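Local coordinates for exopolysaccharide biosynthesis protein (Pantoea stewartii subsp. stewartii DC283, PDB 6TGF) that modifies glycan biofilm, probably by hydrolysing exopolysaccharide, and has a bacteriophage tailspike-like parallel beta-helix fold, at residues Phe67-Ile73 and Gln103-Lys109; Gly77-Arg81 and Ala129-Glu133; Ile87-Arg92 and Ala120-Asn125. All coordinates share one frame; numbering follows the deposited sequence.

Interaction 1 of 3, residues Phe67-Ile73 and Gln103-Lys109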
ATOM      1  N   PHE B  67     -53.149 -34.704  16.654  1.00 51.40           N
ATOM      2  CA  PHE B  67     -53.839 -33.802  17.617  1.00 50.89           C
ATOM      3  C   PHE B  67     -55.358 -33.991  17.535  1.00 50.56           C
ATOM      4  O   PHE B  67     -55.922 -33.957  16.422  1.00 50.29           O
ATOM      5  CB  PHE B  67     -53.501 -32.328  17.379  1.00 50.46           C
ATOM      6  CG  PHE B  67     -54.193 -31.388  18.337  1.00 50.29           C
ATOM      7  CD1 PHE B  67     -55.451 -30.881  18.049  1.00 49.93           C
ATOM      8  CD2 PHE B  67     -53.604 -31.034  19.540  1.00 50.40           C
ATOM      9  CE1 PHE B  67     -56.094 -30.031  18.935  1.00 49.83           C
ATOM     10  CE2 PHE B  67     -54.248 -30.180  20.423  1.00 50.10           C
ATOM     11  CZ  PHE B  67     -55.491 -29.681  20.119  1.00 49.96           C
ATOM     12  N   GLN B  68     -55.990 -34.183  18.698  1.00 50.47           N
ATOM     13  CA  GLN B  68     -57.461 -34.120  18.904  1.00 50.31           C
ATOM     14  C   GLN B  68     -57.739 -33.176  20.078  1.00 50.04           C
ATOM     15  O   GLN B  68     -57.029 -33.284  21.096  1.00 50.43           O
ATOM     16  CB  GLN B  68     -58.030 -35.514  19.170  1.00 50.78           C
ATOM     17  CG  GLN B  68     -58.171 -36.358  17.913  1.00 50.96           C
ATOM     18  CD  GLN B  68     -58.392 -37.818  18.220  1.00 51.45           C
ATOM     19  OE1 GLN B  68     -59.479 -38.354  18.023  1.00 51.63           O
ATOM     20  NE2 GLN B  68     -57.354 -38.473  18.713  1.00 51.89           N
ATOM     21  N   GLY B  69     -58.719 -32.280  19.938  1.00 49.37           N
ATOM     22  CA  GLY B  69     -59.040 -31.285  20.977  1.00 48.86           C
ATOM     23  C   GLY B  69     -60.166 -30.350  20.581  1.00 47.92           C
ATOM     24  O   GLY B  69     -60.986 -30.732  19.723  1.00 47.04           O
ATOM     25  N   LYS B  70     -60.199 -29.166  21.201  1.00 47.68           N
ATOM     26  CA  LYS B  70     -61.309 -28.181  21.107  1.00 47.43           C
ATOM     27  C   LYS B  70     -60.733 -26.768  20.960  1.00 46.58           C
ATOM     28  O   LYS B  70     -59.853 -26.407  21.764  1.00 46.58           O
ATOM     29  CB  LYS B  70     -62.198 -28.266  22.351  1.00 48.06           C
ATOM     30  CG  LYS B  70     -62.649 -29.669  22.742  1.00 48.67           C
ATOM     31  CD  LYS B  70     -64.122 -29.759  23.075  1.00 49.02           C
ATOM     32  CE  LYS B  70     -64.457 -30.889  24.024  1.00 49.59           C
ATOM     33  NZ  LYS B  70     -65.914 -30.955  24.285  1.00 49.73           N
ATOM     34  N   LEU B  71     -61.231 -26.004  19.981  1.00 45.68           N
ATOM     35  CA  LEU B  71     -60.811 -24.607  19.683  1.00 44.95           C
ATOM     36  C   LEU B  71     -61.925 -23.640  20.106  1.00 44.47           C
ATOM     37  O   LEU B  71     -63.096 -23.894  19.759  1.00 44.18           O
ATOM     38  CB  LEU B  71     -60.501 -24.491  18.186  1.00 44.51           C
ATOM     39  CG  LEU B  71     -60.112 -23.100  17.683  1.00 44.34           C
ATOM     40  CD1 LEU B  71     -58.813 -22.626  18.320  1.00 44.39           C
ATOM     41  CD2 LEU B  71     -59.993 -23.089  16.167  1.00 44.06           C
ATOM     42  N   TRP B  72     -61.557 -22.580  20.833  1.00 44.18           N
ATOM     43  CA  TRP B  72     -62.454 -21.477  21.276  1.00 43.96           C
ATOM     44  C   TRP B  72     -61.989 -20.161  20.644  1.00 43.44           C
ATOM     45  O   TRP B  72     -60.776 -19.890  20.682  1.00 43.17           O
ATOM     46  CB  TRP B  72     -62.464 -21.364  22.806  1.00 44.43           C
ATOM     47  CG  TRP B  72     -63.272 -22.399  23.526  1.00 44.63           C
ATOM     48  CD1 TRP B  72     -64.600 -22.337  23.837  1.00 44.89           C
ATOM     49  CD2 TRP B  72     -62.792 -23.640  24.072  1.00 44.75           C
ATOM     50  NE1 TRP B  72     -64.981 -23.456  24.526  1.00 45.02           N
ATOM     51  CE2 TRP B  72     -63.893 -24.273  24.688  1.00 44.97           C
ATOM     52  CE3 TRP B  72     -61.547 -24.278  24.095  1.00 44.90           C
ATOM     53  CZ2 TRP B  72     -63.784 -25.515  25.310  1.00 45.20           C
ATOM     54  CZ3 TRP B  72     -61.439 -25.504  24.715  1.00 45.18           C
ATOM     55  CH2 TRP B  72     -62.543 -26.112  25.314  1.00 45.31           C
ATOM     56  N   ILE B  73     -62.925 -19.385  20.091  1.00 43.25           N
ATOM     57  CA  ILE B  73     -62.710 -17.984  19.619  1.00 43.19           C
ATOM     58  C   ILE B  73     -63.609 -17.078  20.468  1.00 43.58           C
ATOM     59  O   ILE B  73     -64.839 -17.131  20.282  1.00 43.64           O
ATOM     60  CB  ILE B  73     -63.011 -17.838  18.112  1.00 42.86           C
ATOM     61  CG1 ILE B  73     -62.453 -19.001  17.285  1.00 42.57           C
ATOM     62  CG2 ILE B  73     -62.525 -16.492  17.595  1.00 42.81           C
ATOM     63  CD1 ILE B  73     -60.946 -19.105  17.287  1.00 42.53           C
ATOM     64  N   GLN B 103     -69.474 -23.462  19.069  1.00 41.58           N
ATOM     65  CA  GLN B 103     -68.204 -23.622  19.823  1.00 41.15           C
ATOM     66  C   GLN B 103     -68.461 -24.507  21.042  1.00 41.06           C
ATOM     67  O   GLN B 103     -69.581 -24.555  21.545  1.00 41.23           O
ATOM     68  CB  GLN B 103     -67.655 -22.252  20.216  1.00 41.17           C
ATOM     69  CG  GLN B 103     -67.410 -21.339  19.023  1.00 40.97           C
ATOM     70  CD  GLN B 103     -66.541 -20.159  19.380  1.00 41.00           C
ATOM     71  OE1 GLN B 103     -65.464 -20.310  19.952  1.00 41.19           O
ATOM     72  NE2 GLN B 103     -67.005 -18.969  19.040  1.00 40.89           N
ATOM     73  N   PRO B 104     -67.447 -25.240  21.558  1.00 40.86           N
ATOM     74  CA  PRO B 104     -66.094 -25.224  21.001  1.00 40.70           C
ATOM     75  C   PRO B 104     -65.984 -25.962  19.660  1.00 40.27           C
ATOM     76  O   PRO B 104     -66.755 -26.874  19.432  1.00 40.28           O
ATOM     77  CB  PRO B 104     -65.263 -25.956  22.061  1.00 40.97           C
ATOM     78  CG  PRO B 104     -66.248 -26.893  22.721  1.00 41.12           C
ATOM     79  CD  PRO B 104     -67.563 -26.141  22.715  1.00 41.10           C
ATOM     80  N   ILE B 105     -65.031 -25.547  18.821  1.00 40.01           N
ATOM     81  CA  ILE B 105     -64.761 -26.151  17.482  1.00 39.91           C
ATOM     82  C   ILE B 105     -63.883 -27.390  17.686  1.00 39.90           C
ATOM     83  O   ILE B 105     -62.757 -27.237  18.196  1.00 39.77           O
ATOM     84  CB  ILE B 105     -64.112 -25.131  16.523  1.00 39.78           C
ATOM     85  CG1 ILE B 105     -64.938 -23.845  16.434  1.00 39.71           C
ATOM     86  CG2 ILE B 105     -63.874 -25.755  15.153  1.00 39.67           C
ATOM     87  CD1 ILE B 105     -64.333 -22.774  15.557  1.00 39.74           C
ATOM     88  N   THR B 106     -64.392 -28.565  17.304  1.00 39.95           N
ATOM     89  CA  THR B 106     -63.694 -29.874  17.407  1.00 40.18           C
ATOM     90  C   THR B 106     -62.593 -29.940  16.344  1.00 40.16           C
ATOM     91  O   THR B 106     -62.914 -29.741  15.157  1.00 39.96           O
ATOM     92  CB  THR B 106     -64.685 -31.035  17.258  1.00 40.35           C
ATOM     93  OG1 THR B 106     -65.692 -30.883  18.259  1.00 40.52           O
ATOM     94  CG2 THR B 106     -64.036 -32.393  17.395  1.00 40.60           C
ATOM     95  N   LEU B 107     -61.351 -30.208  16.760  1.00 40.57           N
ATOM     96  CA  LEU B 107     -60.177 -30.377  15.862  1.00 40.83           C
ATOM     97  C   LEU B 107     -59.707 -31.835  15.905  1.00 41.31           C
ATOM     98  O   LEU B 107     -59.498 -32.358  17.015  1.00 41.48           O
ATOM     99  CB  LEU B 107     -59.054 -29.431  16.299  1.00 40.77           C
ATOM    100  CG  LEU B 107     -59.394 -27.940  16.329  1.00 40.48           C
ATOM    101  CD1 LEU B 107     -58.135 -27.117  16.554  1.00 40.44           C
ATOM    102  CD2 LEU B 107     -60.087 -27.492  15.051  1.00 40.32           C
ATOM    103  N   ASN B 108     -59.558 -32.450  14.729  1.00 41.68           N
ATOM    104  CA  ASN B 108     -59.034 -33.828  14.526  1.00 42.19           C
ATOM    105  C   ASN B 108     -58.677 -33.980  13.042  1.00 42.50           C
ATOM    106  O   ASN B 108     -59.134 -33.134  12.248  1.00 42.65           O
ATOM    107  CB  ASN B 108     -60.025 -34.891  15.012  1.00 42.26           C
ATOM    108  CG  ASN B 108     -61.392 -34.785  14.371  1.00 42.00           C
ATOM    109  OD1 ASN B 108     -61.508 -34.638  13.157  1.00 41.99           O
ATOM    110  ND2 ASN B 108     -62.435 -34.874  15.180  1.00 41.90           N
ATOM    111  N   LYS B 109     -57.900 -35.007  12.682  1.00 43.01           N
ATOM    112  CA  LYS B 109     -57.386 -35.206  11.298  1.00 43.13           C
ATOM    113  C   LYS B 109     -58.542 -35.084  10.297  1.00 42.66           C
ATOM    114  O   LYS B 109     -58.389 -34.332   9.315  1.00 42.63           O
ATOM    115  CB  LYS B 109     -56.685 -36.558  11.138  1.00 43.83           C
ATOM    116  CG  LYS B 109     -56.307 -36.895   9.700  1.00 44.33           C
ATOM    117  CD  LYS B 109     -55.203 -37.913   9.558  1.00 45.02           C
ATOM    118  CE  LYS B 109     -55.013 -38.357   8.122  1.00 45.44           C
ATOM    119  NZ  LYS B 109     -55.925 -39.467   7.765  1.00 45.72           N
TER
HETATM  120  O   HOH W   1     -55.563 -35.461  14.295  1.00 39.10           O

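Interaction 2 of 3, residues Gly77-Arg81 and Ala129-Glu133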
ATOM      1  N   GLY B  77     -59.698  -9.859  25.415  1.00 48.07           N
ATOM      2  CA  GLY B  77     -59.498  -9.479  26.827  1.00 48.89           C
ATOM      3  C   GLY B  77     -60.073 -10.493  27.805  1.00 49.41           C
ATOM      4  O   GLY B  77     -60.088 -10.182  29.013  1.00 50.09           O
ATOM      5  N   SER B  78     -60.519 -11.659  27.323  1.00 49.45           N
ATOM      6  CA  SER B  78     -61.195 -12.714  28.128  1.00 49.89           C
ATOM      7  C   SER B  78     -60.574 -14.088  27.852  1.00 49.96           C
ATOM      8  O   SER B  78     -59.913 -14.240  26.811  1.00 49.46           O
ATOM      9  CB  SER B  78     -62.673 -12.734  27.843  1.00 49.87           C
ATOM     10  OG  SER B  78     -62.933 -13.236  26.539  1.00 49.23           O
ATOM     11  N   ASP B  79     -60.788 -15.046  28.759  1.00 50.64           N
ATOM     12  CA  ASP B  79     -60.582 -16.497  28.504  1.00 50.83           C
ATOM     13  C   ASP B  79     -61.754 -16.978  27.640  1.00 50.88           C
ATOM     14  O   ASP B  79     -62.895 -16.970  28.143  1.00 51.24           O
ATOM     15  CB  ASP B  79     -60.461 -17.290  29.810  1.00 51.26           C
ATOM     16  CG  ASP B  79     -60.240 -18.785  29.624  1.00 51.21           C
ATOM     17  OD1 ASP B  79     -60.094 -19.221  28.465  1.00 50.98           O
ATOM     18  OD2 ASP B  79     -60.215 -19.503  30.642  1.00 51.45           O
ATOM     19  N   ALA B  80     -61.476 -17.375  26.394  1.00 50.61           N
ATOM     20  CA  ALA B  80     -62.477 -17.703  25.351  1.00 50.60           C
ATOM     21  C   ALA B  80     -63.283 -18.955  25.729  1.00 50.80           C
ATOM     22  O   ALA B  80     -64.354 -19.157  25.129  1.00 50.54           O
ATOM     23  CB  ALA B  80     -61.789 -17.884  24.019  1.00 50.26           C
ATOM     24  N   ARG B  81     -62.790 -19.761  26.675  1.00 51.61           N
ATOM     25  CA  ARG B  81     -63.407 -21.051  27.090  1.00 52.27           C
ATOM     26  C   ARG B  81     -64.579 -20.802  28.048  1.00 52.53           C
ATOM     27  O   ARG B  81     -65.501 -21.641  28.077  1.00 52.40           O
ATOM     28  CB  ARG B  81     -62.371 -21.954  27.767  1.00 52.96           C
ATOM     29  CG  ARG B  81     -61.104 -22.179  26.954  1.00 53.18           C
ATOM     30  CD  ARG B  81     -60.331 -23.387  27.444  1.00 53.85           C
ATOM     31  NE  ARG B  81     -59.958 -23.250  28.846  1.00 54.67           N
ATOM     32  CZ  ARG B  81     -58.894 -22.589  29.297  1.00 55.18           C
ATOM     33  NH1 ARG B  81     -58.063 -21.991  28.459  1.00 55.00           N
ATOM     34  NH2 ARG B  81     -58.660 -22.531  30.597  1.00 55.88           N
ATOM     35  N   ALA B 129     -59.953 -13.241  21.579  1.00 42.51           N
ATOM     36  CA  ALA B 129     -59.250 -14.231  22.424  1.00 43.39           C
ATOM     37  C   ALA B 129     -59.320 -15.590  21.724  1.00 43.84           C
ATOM     38  O   ALA B 129     -60.324 -15.840  21.028  1.00 43.55           O
ATOM     39  CB  ALA B 129     -59.880 -14.295  23.793  1.00 43.75           C
ATOM     40  N   MET B 130     -58.295 -16.428  21.897  1.00 44.79           N
ATOM     41  CA  MET B 130     -58.238 -17.793  21.312  1.00 45.44           C
ATOM     42  C   MET B 130     -57.678 -18.766  22.355  1.00 45.72           C
ATOM     43  O   MET B 130     -56.638 -18.449  22.968  1.00 45.64           O
ATOM     44  CB  MET B 130     -57.364 -17.820  20.055  1.00 45.94           C
ATOM     45  CG  MET B 130     -57.505 -19.099  19.251  1.00 46.31           C
ATOM     46  SD  MET B 130     -56.306 -19.195  17.900  1.00 47.04           S
ATOM     47  CE  MET B 130     -57.190 -18.312  16.616  1.00 46.71           C
ATOM     48  N   ALA B 131     -58.358 -19.902  22.541  1.00 46.05           N
ATOM     49  CA  ALA B 131     -57.992 -20.973  23.494  1.00 46.67           C
ATOM     50  C   ALA B 131     -58.051 -22.328  22.782  1.00 46.94           C
ATOM     51  O   ALA B 131     -59.050 -22.590  22.085  1.00 46.70           O
ATOM     52  CB  ALA B 131     -58.915 -20.935  24.687  1.00 46.89           C
ATOM     53  N   LEU B 132     -57.007 -23.145  22.949  1.00 47.75           N
ATOM     54  CA  LEU B 132     -56.926 -24.530  22.419  1.00 48.37           C
ATOM     55  C   LEU B 132     -56.670 -25.495  23.581  1.00 49.41           C
ATOM     56  O   LEU B 132     -55.679 -25.291  24.311  1.00 49.22           O
ATOM     57  CB  LEU B 132     -55.807 -24.608  21.375  1.00 48.24           C
ATOM     58  CG  LEU B 132     -55.627 -25.963  20.690  1.00 48.14           C
ATOM     59  CD1 LEU B 132     -56.850 -26.334  19.867  1.00 47.95           C
ATOM     60  CD2 LEU B 132     -54.385 -25.960  19.815  1.00 48.23           C
ATOM     61  N   GLU B 133     -57.552 -26.486  23.746  1.00 50.67           N
ATOM     62  CA  GLU B 133     -57.364 -27.658  24.642  1.00 51.86           C
ATOM     63  C   GLU B 133     -57.214 -28.913  23.779  1.00 52.46           C
ATOM     64  O   GLU B 133     -57.771 -28.928  22.664  1.00 52.07           O
ATOM     65  CB  GLU B 133     -58.556 -27.836  25.585  1.00 52.21           C
ATOM     66  CG  GLU B 133     -58.671 -26.760  26.647  1.00 52.59           C
ATOM     67  CD  GLU B 133     -59.717 -27.035  27.715  1.00 53.02           C
ATOM     68  OE1 GLU B 133     -60.607 -27.873  27.470  1.00 53.07           O
ATOM     69  OE2 GLU B 133     -59.637 -26.410  28.793  1.00 53.33           O
TER

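Interaction 3 of 3, residues Ile87-Arg92 and Ala120-Asn125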
ATOM      1  N   ILE B  87     -67.465 -15.506  20.911  1.00 46.86           N
ATOM      2  CA  ILE B  87     -67.981 -14.575  19.859  1.00 46.09           C
ATOM      3  C   ILE B  87     -68.380 -15.401  18.637  1.00 45.20           C
ATOM      4  O   ILE B  87     -67.907 -16.524  18.471  1.00 44.82           O
ATOM      5  CB  ILE B  87     -66.949 -13.478  19.517  1.00 45.94           C
ATOM      6  CG1 ILE B  87     -65.667 -14.040  18.896  1.00 45.58           C
ATOM      7  CG2 ILE B  87     -66.655 -12.628  20.743  1.00 46.31           C
ATOM      8  CD1 ILE B  87     -64.851 -13.014  18.140  1.00 45.52           C
ATOM      9  N   PRO B  88     -69.266 -14.886  17.752  1.00 44.47           N
ATOM     10  CA  PRO B  88     -69.697 -15.643  16.577  1.00 43.80           C
ATOM     11  C   PRO B  88     -68.537 -15.943  15.615  1.00 43.06           C
ATOM     12  O   PRO B  88     -67.781 -15.038  15.299  1.00 42.88           O
ATOM     13  CB  PRO B  88     -70.759 -14.752  15.911  1.00 43.98           C
ATOM     14  CG  PRO B  88     -70.507 -13.363  16.462  1.00 44.32           C
ATOM     15  CD  PRO B  88     -69.914 -13.568  17.839  1.00 44.50           C
ATOM     16  N   VAL B  89     -68.420 -17.211  15.206  1.00 42.45           N
ATOM     17  CA  VAL B  89     -67.451 -17.713  14.186  1.00 41.79           C
ATOM     18  C   VAL B  89     -68.260 -18.335  13.044  1.00 41.36           C
ATOM     19  O   VAL B  89     -69.182 -19.118  13.339  1.00 41.16           O
ATOM     20  CB  VAL B  89     -66.468 -18.736  14.789  1.00 41.70           C
ATOM     21  CG1 VAL B  89     -65.378 -19.129  13.803  1.00 41.55           C
ATOM     22  CG2 VAL B  89     -65.849 -18.233  16.081  1.00 41.99           C
ATOM     23  N   PHE B  90     -67.921 -17.994  11.798  1.00 41.18           N
ATOM     24  CA  PHE B  90     -68.610 -18.470  10.570  1.00 41.06           C
ATOM     25  C   PHE B  90     -67.642 -19.327   9.746  1.00 40.93           C
ATOM     26  O   PHE B  90     -66.531 -18.854   9.439  1.00 40.64           O
ATOM     27  CB  PHE B  90     -69.149 -17.280   9.773  1.00 41.00           C
ATOM     28  CG  PHE B  90     -69.894 -16.274  10.610  1.00 40.99           C
ATOM     29  CD1 PHE B  90     -71.208 -16.498  10.991  1.00 41.06           C
ATOM     30  CD2 PHE B  90     -69.276 -15.111  11.039  1.00 41.04           C
ATOM     31  CE1 PHE B  90     -71.888 -15.576  11.772  1.00 41.24           C
ATOM     32  CE2 PHE B  90     -69.958 -14.191  11.819  1.00 41.18           C
ATOM     33  CZ  PHE B  90     -71.262 -14.424  12.183  1.00 41.30           C
ATOM     34  N   LEU B  91     -68.056 -20.555   9.422  1.00 41.23           N
ATOM     35  CA  LEU B  91     -67.323 -21.475   8.514  1.00 41.46           C
ATOM     36  C   LEU B  91     -67.745 -21.174   7.074  1.00 42.06           C
ATOM     37  O   LEU B  91     -68.940 -21.338   6.765  1.00 41.88           O
ATOM     38  CB  LEU B  91     -67.630 -22.931   8.884  1.00 41.20           C
ATOM     39  CG  LEU B  91     -67.037 -23.989   7.952  1.00 41.07           C
ATOM     40  CD1 LEU B  91     -65.518 -23.971   7.990  1.00 40.91           C
ATOM     41  CD2 LEU B  91     -67.557 -25.373   8.297  1.00 41.00           C
ATOM     42  N   ARG B  92     -66.795 -20.738   6.241  1.00 43.13           N
ATOM     43  CA  ARG B  92     -66.971 -20.564   4.774  1.00 44.34           C
ATOM     44  C   ARG B  92     -66.596 -21.877   4.079  1.00 45.00           C
ATOM     45  O   ARG B  92     -65.526 -22.422   4.406  1.00 44.71           O
ATOM     46  CB  ARG B  92     -66.109 -19.404   4.268  1.00 44.63           C
ATOM     47  CG  ARG B  92     -66.159 -19.199   2.762  1.00 45.15           C
ATOM     48  CD  ARG B  92     -65.243 -18.072   2.333  1.00 45.48           C
ATOM     49  NE  ARG B  92     -63.856 -18.504   2.214  1.00 45.54           N
ATOM     50  CZ  ARG B  92     -62.810 -17.687   2.140  1.00 45.75           C
ATOM     51  NH1 ARG B  92     -62.981 -16.376   2.186  1.00 45.95           N
ATOM     52  NH2 ARG B  92     -61.590 -18.185   2.029  1.00 45.69           N
ATOM     53  N   ALA B 120     -61.785 -24.205   2.945  1.00 37.62           N
ATOM     54  CA  ALA B 120     -62.689 -23.527   3.903  1.00 37.21           C
ATOM     55  C   ALA B 120     -61.925 -22.437   4.660  1.00 36.85           C
ATOM     56  O   ALA B 120     -60.686 -22.428   4.597  1.00 36.74           O
ATOM     57  CB  ALA B 120     -63.283 -24.539   4.850  1.00 37.13           C
ATOM     58  N   ALA B 121     -62.653 -21.552   5.345  1.00 36.66           N
ATOM     59  CA  ALA B 121     -62.102 -20.490   6.219  1.00 36.43           C
ATOM     60  C   ALA B 121     -63.022 -20.285   7.426  1.00 36.30           C
ATOM     61  O   ALA B 121     -64.247 -20.467   7.277  1.00 36.25           O
ATOM     62  CB  ALA B 121     -61.933 -19.210   5.438  1.00 36.49           C
ATOM     63  N   LEU B 122     -62.439 -19.932   8.573  1.00 36.15           N
ATOM     64  CA  LEU B 122     -63.169 -19.475   9.784  1.00 36.25           C
ATOM     65  C   LEU B 122     -63.120 -17.945   9.823  1.00 36.39           C
ATOM     66  O   LEU B 122     -62.020 -17.401  10.044  1.00 36.38           O
ATOM     67  CB  LEU B 122     -62.527 -20.086  11.035  1.00 36.16           C
ATOM     68  CG  LEU B 122     -62.626 -21.607  11.160  1.00 36.15           C
ATOM     69  CD1 LEU B 122     -61.914 -22.092  12.413  1.00 36.15           C
ATOM     70  CD2 LEU B 122     -64.076 -22.069  11.166  1.00 36.22           C
ATOM     71  N   ILE B 123     -64.258 -17.286   9.579  1.00 36.57           N
ATOM     72  CA  ILE B 123     -64.404 -15.801   9.650  1.00 36.78           C
ATOM     73  C   ILE B 123     -64.877 -15.423  11.058  1.00 36.89           C
ATOM     74  O   ILE B 123     -65.811 -16.076  11.569  1.00 36.78           O
ATOM     75  CB  ILE B 123     -65.353 -15.269   8.553  1.00 36.91           C
ATOM     76  CG1 ILE B 123     -64.757 -15.443   7.153  1.00 36.92           C
ATOM     77  CG2 ILE B 123     -65.734 -13.818   8.811  1.00 37.14           C
ATOM     78  CD1 ILE B 123     -65.281 -16.639   6.405  1.00 36.97           C
ATOM     79  N   ALA B 124     -64.245 -14.405  11.651  1.00 37.04           N
ATOM     80  CA  ALA B 124     -64.595 -13.817  12.966  1.00 37.30           C
ATOM     81  C   ALA B 124     -63.916 -12.450  13.105  1.00 37.62           C
ATOM     82  O   ALA B 124     -63.221 -12.033  12.156  1.00 37.40           O
ATOM     83  CB  ALA B 124     -64.187 -14.755  14.076  1.00 37.19           C
ATOM     84  N   ASN B 125     -64.123 -11.781  14.242  1.00 38.16           N
ATOM     85  CA  ASN B 125     -63.485 -10.480  14.581  1.00 38.53           C
ATOM     86  C   ASN B 125     -61.972 -10.682  14.615  1.00 38.46           C
ATOM     87  O   ASN B 125     -61.494 -11.565  15.322  1.00 38.35           O
ATOM     88  CB  ASN B 125     -64.010  -9.935  15.913  1.00 38.86           C
ATOM     89  CG  ASN B 125     -63.665  -8.481  16.153  1.00 39.16           C
ATOM     90  OD1 ASN B 125     -62.618  -8.000  15.723  1.00 39.07           O
ATOM     91  ND2 ASN B 125     -64.535  -7.775  16.856  1.00 39.54           N
TER

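Interaction 1 of 3, residues Phe67-Ile73 and Gln103-Lys109
Gln-103 turns its CG to the side of its own backbone N (chi1 -58°) and runs extended beyond it, which carries its carboxamide to the main chain of Ile-73. There the amide acts like one more strand residue. Its OE1 accepts from Ile-73 N over 2.7 Å in an almost straight bond, while its NE2 donates 3.1 Å to a lone pair of Ile-73 O, which lies close to the amide plane. Two bonds of opposite sense fix the rotation of the amide, and glutamine suits the place because it carries donor and acceptor on one long arm. Trp-72 has CG beside its backbone N, anti to the carbonyl carbon (chi1 -76°), which lays one face of the indole against Pro-104, whose CB makes a CH-pi contact 3.7 Å from the centroid of the five-membered ring. Pro-104 follows a cis peptide bond, and its CG also rests 3.6 Å from Lys-70 CD. From this end the strands run on as an antiparallel pair: Gly-69 with Leu-107 and Leu-71 with Ile-105 are hydrogen-bonded pairs, and Lys-70 with Thr-106 is a non-hydrogen-bonded one. On the face of Leu-71, Ile-105 and Leu-107, Leu-71 CB meets Leu-107 CD1 at 3.9 Å. Gly-69 has no side chain, so the Phe-67 ring can lie close by and bring CE1 at its edge to 4.0 Å from Leu-107 CB. Strand 105-107 borders a four-stranded antiparallel sheet, with strand 69-74 between it and strand 129-134. Helix 61-66 leads into Phe-67, and Asn-108 caps helix 109-117 through OD1 to Asn-111 N.

Interaction 2 of 3, residues Gly77-Arg81 and Ala129-Glu133
With CG on the side of its own backbone N (chi1 -53°), Arg-81 sets that carbon 3.4 Å from Ala-131 CB; a bend at chi3 (-59°) then brings NE to Glu-133. The methyl group of Ala-131 lies at the edge of the guanidinium. Glu-133 stretches out from its strand, and its side chain crosses that of Arg-81 at about a right angle, with carboxylate and guanidinium planes 26° apart. Its OE2 stands 3.2 Å from Arg-81 NE but well out of the guanidinium plane, so the salt bridge is one of charges without an N-H aimed at the oxygen. Asp-79 adds a second acidic partner. Its OD2 lies over one face of the guanidinium, 3.4 Å from Arg-81 NH2, again a purely electrostatic pairing, and the two carboxylates together would be expected to stabilise the positive charge. The other oxygen, OD1, accepts from Arg-81 N at 3.3 Å, closing an Asx turn in the loop between strands 69-74 and 89-92. Asp-79 therefore both shapes the backbone that presents Arg-81 and faces its charged end, a double task to which a short acidic side chain is suited. Small residues let the loop lie close to the strand: Ala-80 points its CB at the sheet, 4.1 Å from Ala-129 CB and 4.2 Å from Ala-131 CB. Trp-72 of the adjoining strand also packs against Ala-80, Arg-81 and Glu-133. At the start of the loop, Ser-78 OG is hydrogen-bonded to Arg-75 O, while Ala-80 O receives a bond from Gln-86 NE2.

Interaction 3 of 3, residues Ile87-Arg92 and Ala120-Asn125
Ile-123 and Arg-92 have the largest areas buried by this contact and meet on one face of an antiparallel strand pair. Ile-123 CD1 packs 3.6 Å from Arg-92 CB, an apolar methyl against the aliphatic root of the arginine. With CG opposite the backbone N (chi1 177°) and a bend at chi3 (82°), Arg-92 then swings its guanidinium over Ala-121, whose CB lies beneath one face, 3.6 Å from NH2. Alanine fits here: its methyl group is small enough for the flat group to lie across it. Backbone bonds hold these residues in place, Phe-90 with Ile-123 and Arg-92 with Ala-121 being hydrogen-bonded pairs; Phe-90 N reaches Ile-123 O over 2.9 Å in a nearly straight bond. On the other face Leu-91 CD1 touches both Leu-122 CD2 at 4.0 Å and Ala-120 CB at 3.9 Å, and Val-89 CG1 approaches Leu-122 CB. Phe-115 of helix 109-117 packs on Leu-91, Ala-120 and Leu-122 at this face. The two strands lie inside a five-stranded antiparallel sheet, where strand 98-101 flanks 89-92 and strand 48-51 flanks 121-124.

How the interactions relate
All three contacts belong to the head-binding family region, with centres about 65 to 68 Å from the centre of the elongated chain; the parallel beta-helix follows later in the sequence. Interactions 1 and 2 have centres about 12 Å apart and share the four-stranded sheet: Trp-72 N lies 2.8 Å from Ala-131 O, a probable hydrogen bond between neighbouring strands. Interaction 3 belongs to the five-stranded sheet, its centre about 14 Å from that of interaction 1. The two sheets meet where Ile-73 CB comes within 3.5 Å of Val-89 CG2. Interactions 2 and 3, whose centres are about 15 Å apart, are joined through the chain, with 3 nested inside the loop that 2 closes.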